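Regulatory protein SWI6 (PDB 2XFV) serves as the shared regulatory subunit of the yeast SBF and MBF complexes, which drive cell-cycle-dependent transcription, and is represented here by its amino-terminal domain. Local coordinates at residues K62-H66 with Y67-V71; I81-E84 with K85-L89. All blocks are in the same frame, centred on the assembly; numbering follows the deposited sequence.

Both contacts are local, and they follow one another along the chain without nesting or crossing. Contact 1 comes first, where helix 57-67 ends and the chain turns out toward strand 72-73. That strand and strand 79-81 lie antiparallel in a small three-stranded sheet, and contact 2 spans the end of strand 79-81 and the first turns of helix 83-92. The two meet in space through Ile69, which sets CG2 against CG2 of Ile81, 3.9 Å away, and CD1 against CD2 of Leu89, 4.1 Å away. The exit of helix 57-67 is thereby packed on this strand-helix junction within the Swi6 N-terminal domain.

Contact 1: K62-H66 with Y67-V71; sequences KLLAH and YGIAV
His66 sets the edge of its imidazole against one face of the Tyr67 ring in a T-shaped (edge-to-face) pair, the planes at 86° and the centroids 4.8 Å apart. His66 CD2 does the touching, perched 3.6 Å above the phenol plane and over its centre. With CG anti to the backbone N (chi1 178°), the imidazole of His66 swings forward over its neighbour; its own ring makes a second edge-to-face pair with His41. At the edge of the Tyr67 ring, in its plane, Leu63 CD2 lies 4.0 Å from CE2, the two side chains running side by side in the same direction. The backbone oxygen of Leu63 also sits by this edge, near Tyr67 CD2. Residues of helix 34-43, among them Leu37 and Tyr40, add to the packing around the phenol.

The backbone here closes helix 57-67 in a Schellman motif. Tyr67 N donates to Leu63 O, an i to i+4 bond 3.0 Å long. Gly68 then takes a positive phi of 60°, a conformation that glycine adopts readily, and Ile69 N reaches back to Leu64 O at 3.0 Å, lying in the carbonyl plane on a lone pair. A weak bond from Gly68 N to Ala65 O accompanies it. One water donates to both Leu64 O and Ile69 O, bridging the turn, so that Leu64 O accepts from the amide of Ile69 and from the water.

Across the turn, the side chains that meet are apolar. Leu64 CD2 rests on Ile69 CG2 at 3.7 Å and meets Val71 CG1 at 4.0 Å, crossing each side chain at about a right angle. Leu30 touches both Leu64 and Val71.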
loop_
_atom_site.group_PDB
_atom_site.type_symbol
_atom_site.label_atom_id
_atom_site.label_comp_id
_atom_site.label_asym_id
_atom_site.label_seq_id
_atom_site.Cartn_x
_atom_site.Cartn_y
_atom_site.Cartn_z
ATOM N N LYS A 62 17.802 13.720 10.425
ATOM C CA LYS A 62 17.191 14.577 9.408
ATOM C C LYS A 62 16.051 13.884 8.678
ATOM O O LYS A 62 15.055 14.519 8.340
ATOM C CB LYS A 62 18.233 15.019 8.374
ATOM C CG LYS A 62 18.845 16.384 8.616
ATOM C CD LYS A 62 19.794 16.379 9.781
ATOM C CE LYS A 62 20.865 17.437 9.593
ATOM N NZ LYS A 62 22.020 17.197 10.494
ATOM N N LEU A 63 16.216 12.592 8.407
ATOM C CA LEU A 63 15.187 11.821 7.711
ATOM C C LEU A 63 13.962 11.587 8.604
ATOM O O LEU A 63 12.824 11.709 8.151
ATOM C CB LEU A 63 15.758 10.478 7.234
ATOM C CG LEU A 63 16.851 10.536 6.160
ATOM C CD1 LEU A 63 17.463 9.160 5.972
ATOM C CD2 LEU A 63 16.303 11.066 4.824
ATOM N N LEU A 64 14.200 11.247 9.868
ATOM C CA LEU A 64 13.103 11.031 10.810
ATOM C C LEU A 64 12.305 12.316 10.984
ATOM O O LEU A 64 11.071 12.294 11.047
ATOM C CB LEU A 64 13.623 10.552 12.172
ATOM C CG LEU A 64 14.285 9.163 12.213
ATOM C CD1 LEU A 64 14.792 8.812 13.638
ATOM C CD2 LEU A 64 13.326 8.088 11.726
ATOM N N ALA A 65 13.014 13.439 11.082
ATOM C CA ALA A 65 12.346 14.734 11.231
ATOM C C ALA A 65 11.531 15.098 9.980
ATOM O O ALA A 65 10.340 15.457 10.066
ATOM C CB ALA A 65 13.371 15.832 11.551
ATOM N N HIS A 66 12.164 15.002 8.818
ATOM C CA HIS A 66 11.520 15.416 7.565
ATOM C C HIS A 66 10.282 14.574 7.223
ATOM O O HIS A 66 9.238 15.109 6.821
ATOM C CB HIS A 66 12.523 15.367 6.407
ATOM C CG HIS A 66 11.928 15.726 5.082
ATOM N ND1 HIS A 66 11.629 17.026 4.727
ATOM C CD2 HIS A 66 11.565 14.955 4.029
ATOM C CE1 HIS A 66 11.114 17.040 3.509
ATOM N NE2 HIS A 66 11.063 15.796 3.065
ATOM N N TYR A 67 10.399 13.259 7.384
ATOM C CA TYR A 67 9.308 12.347 7.028
ATOM C C TYR A 67 8.332 12.102 8.177
ATOM O O TYR A 67 7.371 11.347 8.031
ATOM C CB TYR A 67 9.855 11.018 6.485
ATOM C CG TYR A 67 10.504 11.181 5.123
ATOM C CD1 TYR A 67 9.726 11.401 3.989
ATOM C CD2 TYR A 67 11.890 11.167 4.980
ATOM C CE1 TYR A 67 10.305 11.576 2.742
ATOM C CE2 TYR A 67 12.488 11.338 3.728
ATOM C CZ TYR A 67 11.683 11.545 2.616
ATOM O OH TYR A 67 12.247 11.727 1.372
ATOM N N GLY A 68 8.575 12.751 9.313
ATOM C CA GLY A 68 7.680 12.648 10.457
ATOM C C GLY A 68 7.529 11.224 10.957
ATOM O O GLY A 68 6.425 10.753 11.243
ATOM N N ILE A 69 8.651 10.525 11.058
ATOM C CA ILE A 69 8.641 9.136 11.485
ATOM C C ILE A 69 8.933 9.030 12.986
ATOM O O ILE A 69 10.027 9.373 13.431
ATOM C CB ILE A 69 9.721 8.325 10.724
ATOM C CG1 ILE A 69 9.439 8.345 9.213
ATOM C CG2 ILE A 69 9.819 6.888 11.283
ATOM C CD1 ILE A 69 10.617 7.877 8.359
ATOM N N ALA A 70 7.958 8.560 13.764
ATOM C CA ALA A 70 8.186 8.278 15.188
ATOM C C ALA A 70 8.849 6.915 15.321
ATOM O O ALA A 70 8.640 6.036 14.466
ATOM C CB ALA A 70 6.860 8.288 15.956
ATOM N N VAL A 71 9.624 6.722 16.387
ATOM C CA VAL A 71 10.297 5.443 16.618
ATOM C C VAL A 71 10.057 4.924 18.030
ATOM O O VAL A 71 9.923 5.705 18.983
ATOM C CB VAL A 71 11.831 5.504 16.329
ATOM C CG1 VAL A 71 12.089 5.894 14.845
ATOM C CG2 VAL A 71 12.523 6.484 17.272
HETATM O O HOH W 1 10.144 12.289 13.947
#

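Contact 2: I81-E84 with K85-L89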
loop_
_atom_site.group_PDB
_atom_site.type_symbol
_atom_site.label_atom_id
_atom_site.label_comp_id
_atom_site.label_asym_id
_atom_site.label_seq_id
_atom_site.Cartn_x
_atom_site.Cartn_y
_atom_site.Cartn_z
ATOM N N ILE A 81 9.880 0.746 14.118
ATOM C CA ILE A 81 8.705 1.513 13.679
ATOM C C ILE A 81 7.418 0.683 13.726
ATOM O O ILE A 81 7.464 -0.544 13.694
ATOM C CB ILE A 81 8.878 2.088 12.250
ATOM C CG1 ILE A 81 9.084 0.956 11.225
ATOM C CG2 ILE A 81 10.023 3.107 12.231
ATOM C CD1 ILE A 81 9.098 1.451 9.739
ATOM N N GLU A 82 6.266 1.355 13.799
ATOM C CA GLU A 82 4.987 0.648 13.837
ATOM C C GLU A 82 4.649 0.004 12.498
ATOM O O GLU A 82 5.145 0.424 11.461
ATOM C CB GLU A 82 3.859 1.606 14.241
ATOM C CG GLU A 82 4.116 2.253 15.592
ATOM C CD GLU A 82 2.868 2.443 16.414
ATOM O OE1 GLU A 82 1.921 3.093 15.919
ATOM O OE2 GLU A 82 2.844 1.951 17.566
ATOM N N LEU A 83 3.800 -1.018 12.540
ATOM C CA LEU A 83 3.304 -1.684 11.331
ATOM C C LEU A 83 2.716 -0.693 10.335
ATOM O O LEU A 83 2.975 -0.771 9.136
ATOM C CB LEU A 83 2.225 -2.707 11.718
ATOM C CG LEU A 83 1.325 -3.307 10.623
ATOM C CD1 LEU A 83 2.117 -4.202 9.666
ATOM C CD2 LEU A 83 0.169 -4.083 11.256
ATOM N N GLU A 84 1.890 0.231 10.816
ATOM C CA GLU A 84 1.241 1.167 9.887
ATOM C C GLU A 84 2.240 2.093 9.201
ATOM O O GLU A 84 2.068 2.441 8.028
ATOM C CB GLU A 84 0.140 1.964 10.587
ATOM C CG GLU A 84 -1.113 1.114 10.786
ATOM C CD GLU A 84 -2.294 1.884 11.342
ATOM O OE1 GLU A 84 -2.383 3.120 11.120
ATOM O OE2 GLU A 84 -3.146 1.229 11.982
ATOM N N LYS A 85 3.278 2.490 9.935
ATOM C CA LYS A 85 4.350 3.308 9.364
ATOM C C LYS A 85 5.158 2.495 8.344
ATOM O O LYS A 85 5.549 3.015 7.292
ATOM C CB LYS A 85 5.246 3.889 10.481
ATOM C CG LYS A 85 6.428 4.782 10.023
ATOM C CD LYS A 85 6.003 5.937 9.086
ATOM C CE LYS A 85 5.181 7.039 9.786
ATOM N NZ LYS A 85 4.658 8.039 8.789
ATOM N N CYS A 86 5.405 1.221 8.640
ATOM C CA CYS A 86 6.062 0.359 7.662
ATOM C C CYS A 86 5.252 0.333 6.360
ATOM O O CYS A 86 5.806 0.519 5.272
ATOM C CB CYS A 86 6.256 -1.063 8.222
ATOM S SG CYS A 86 6.885 -2.269 7.014
ATOM N N LEU A 87 3.938 0.138 6.465
ATOM C CA LEU A 87 3.086 0.135 5.262
ATOM C C LEU A 87 3.104 1.487 4.532
ATOM O O LEU A 87 3.182 1.544 3.297
ATOM C CB LEU A 87 1.647 -0.284 5.605
ATOM C CG LEU A 87 1.507 -1.752 6.044
ATOM C CD1 LEU A 87 0.268 -1.984 6.917
ATOM C CD2 LEU A 87 1.492 -2.668 4.828
ATOM N N GLN A 88 3.042 2.576 5.289
ATOM C CA GLN A 88 3.126 3.906 4.690
ATOM C C GLN A 88 4.410 4.120 3.895
ATOM O O GLN A 88 4.376 4.689 2.795
ATOM C CB GLN A 88 3.016 4.982 5.770
ATOM C CG GLN A 88 1.611 5.214 6.259
ATOM C CD GLN A 88 1.581 6.244 7.355
ATOM O OE1 GLN A 88 2.419 6.223 8.255
ATOM N NE2 GLN A 88 0.624 7.165 7.282
ATOM N N LEU A 89 5.543 3.698 4.459
ATOM C CA LEU A 89 6.840 3.827 3.776
ATOM C C LEU A 89 6.922 2.960 2.512
ATOM O O LEU A 89 7.434 3.402 1.485
ATOM C CB LEU A 89 8.016 3.517 4.730
ATOM C CG LEU A 89 8.207 4.483 5.918
ATOM C CD1 LEU A 89 9.333 4.015 6.864
ATOM C CD2 LEU A 89 8.457 5.915 5.444
#
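Ile81 and Leu89 meet through their terminal methyls, CD1 to CD1 at 3.9 Å, and this pair leads the apolar contacts. Ile81 carries CG1 between its backbone N and carbonyl carbon (chi1 60°), which brings CD1 against the first turn, onto CA and CB of Cys86. A second apolar pair runs along a different side of the helix: Leu83 and Leu87 lie alongside each other, one turn apart, with their CD1 atoms 4.0 Å apart. Phe103 of the same chain touches both leucines, and Phe103 of the second subunit packs on Leu83.

Among the backbone bonds, Cys86 N to Glu82 O (2.9 Å) opens the i to i+4 series. Leu87 N to Leu83 O and Gln88 N to Glu84 O follow in the same pattern, joining the N-cap residue Glu82 and the first turn to the second.

The polar side chains Glu84, Lys85 and Gln88 make the remaining contacts. The Lys85 chain is bent at both chi2 and chi3, folding its amine back to Gln88 OE1, which accepts a hydrogen bond from NZ at 2.9 Å. The amine approaches from above the amide plane, 46° out of it, rather than on a lone pair. Gln88 CG lies against Glu84 O, 3.3 Å away. Glu84 OE1 and Gln88 NE2 each form a weak hydrogen bond with Gln100 of the second subunit.

The whole is a strand-to-helix junction: strand 79-81, hydrogen-bonded to Phe28 through Ile81, passes through the N-cap into an amphipathic helix of the Swi6 N-terminal domain, whose family is grouped with the helix-turn-helix folds.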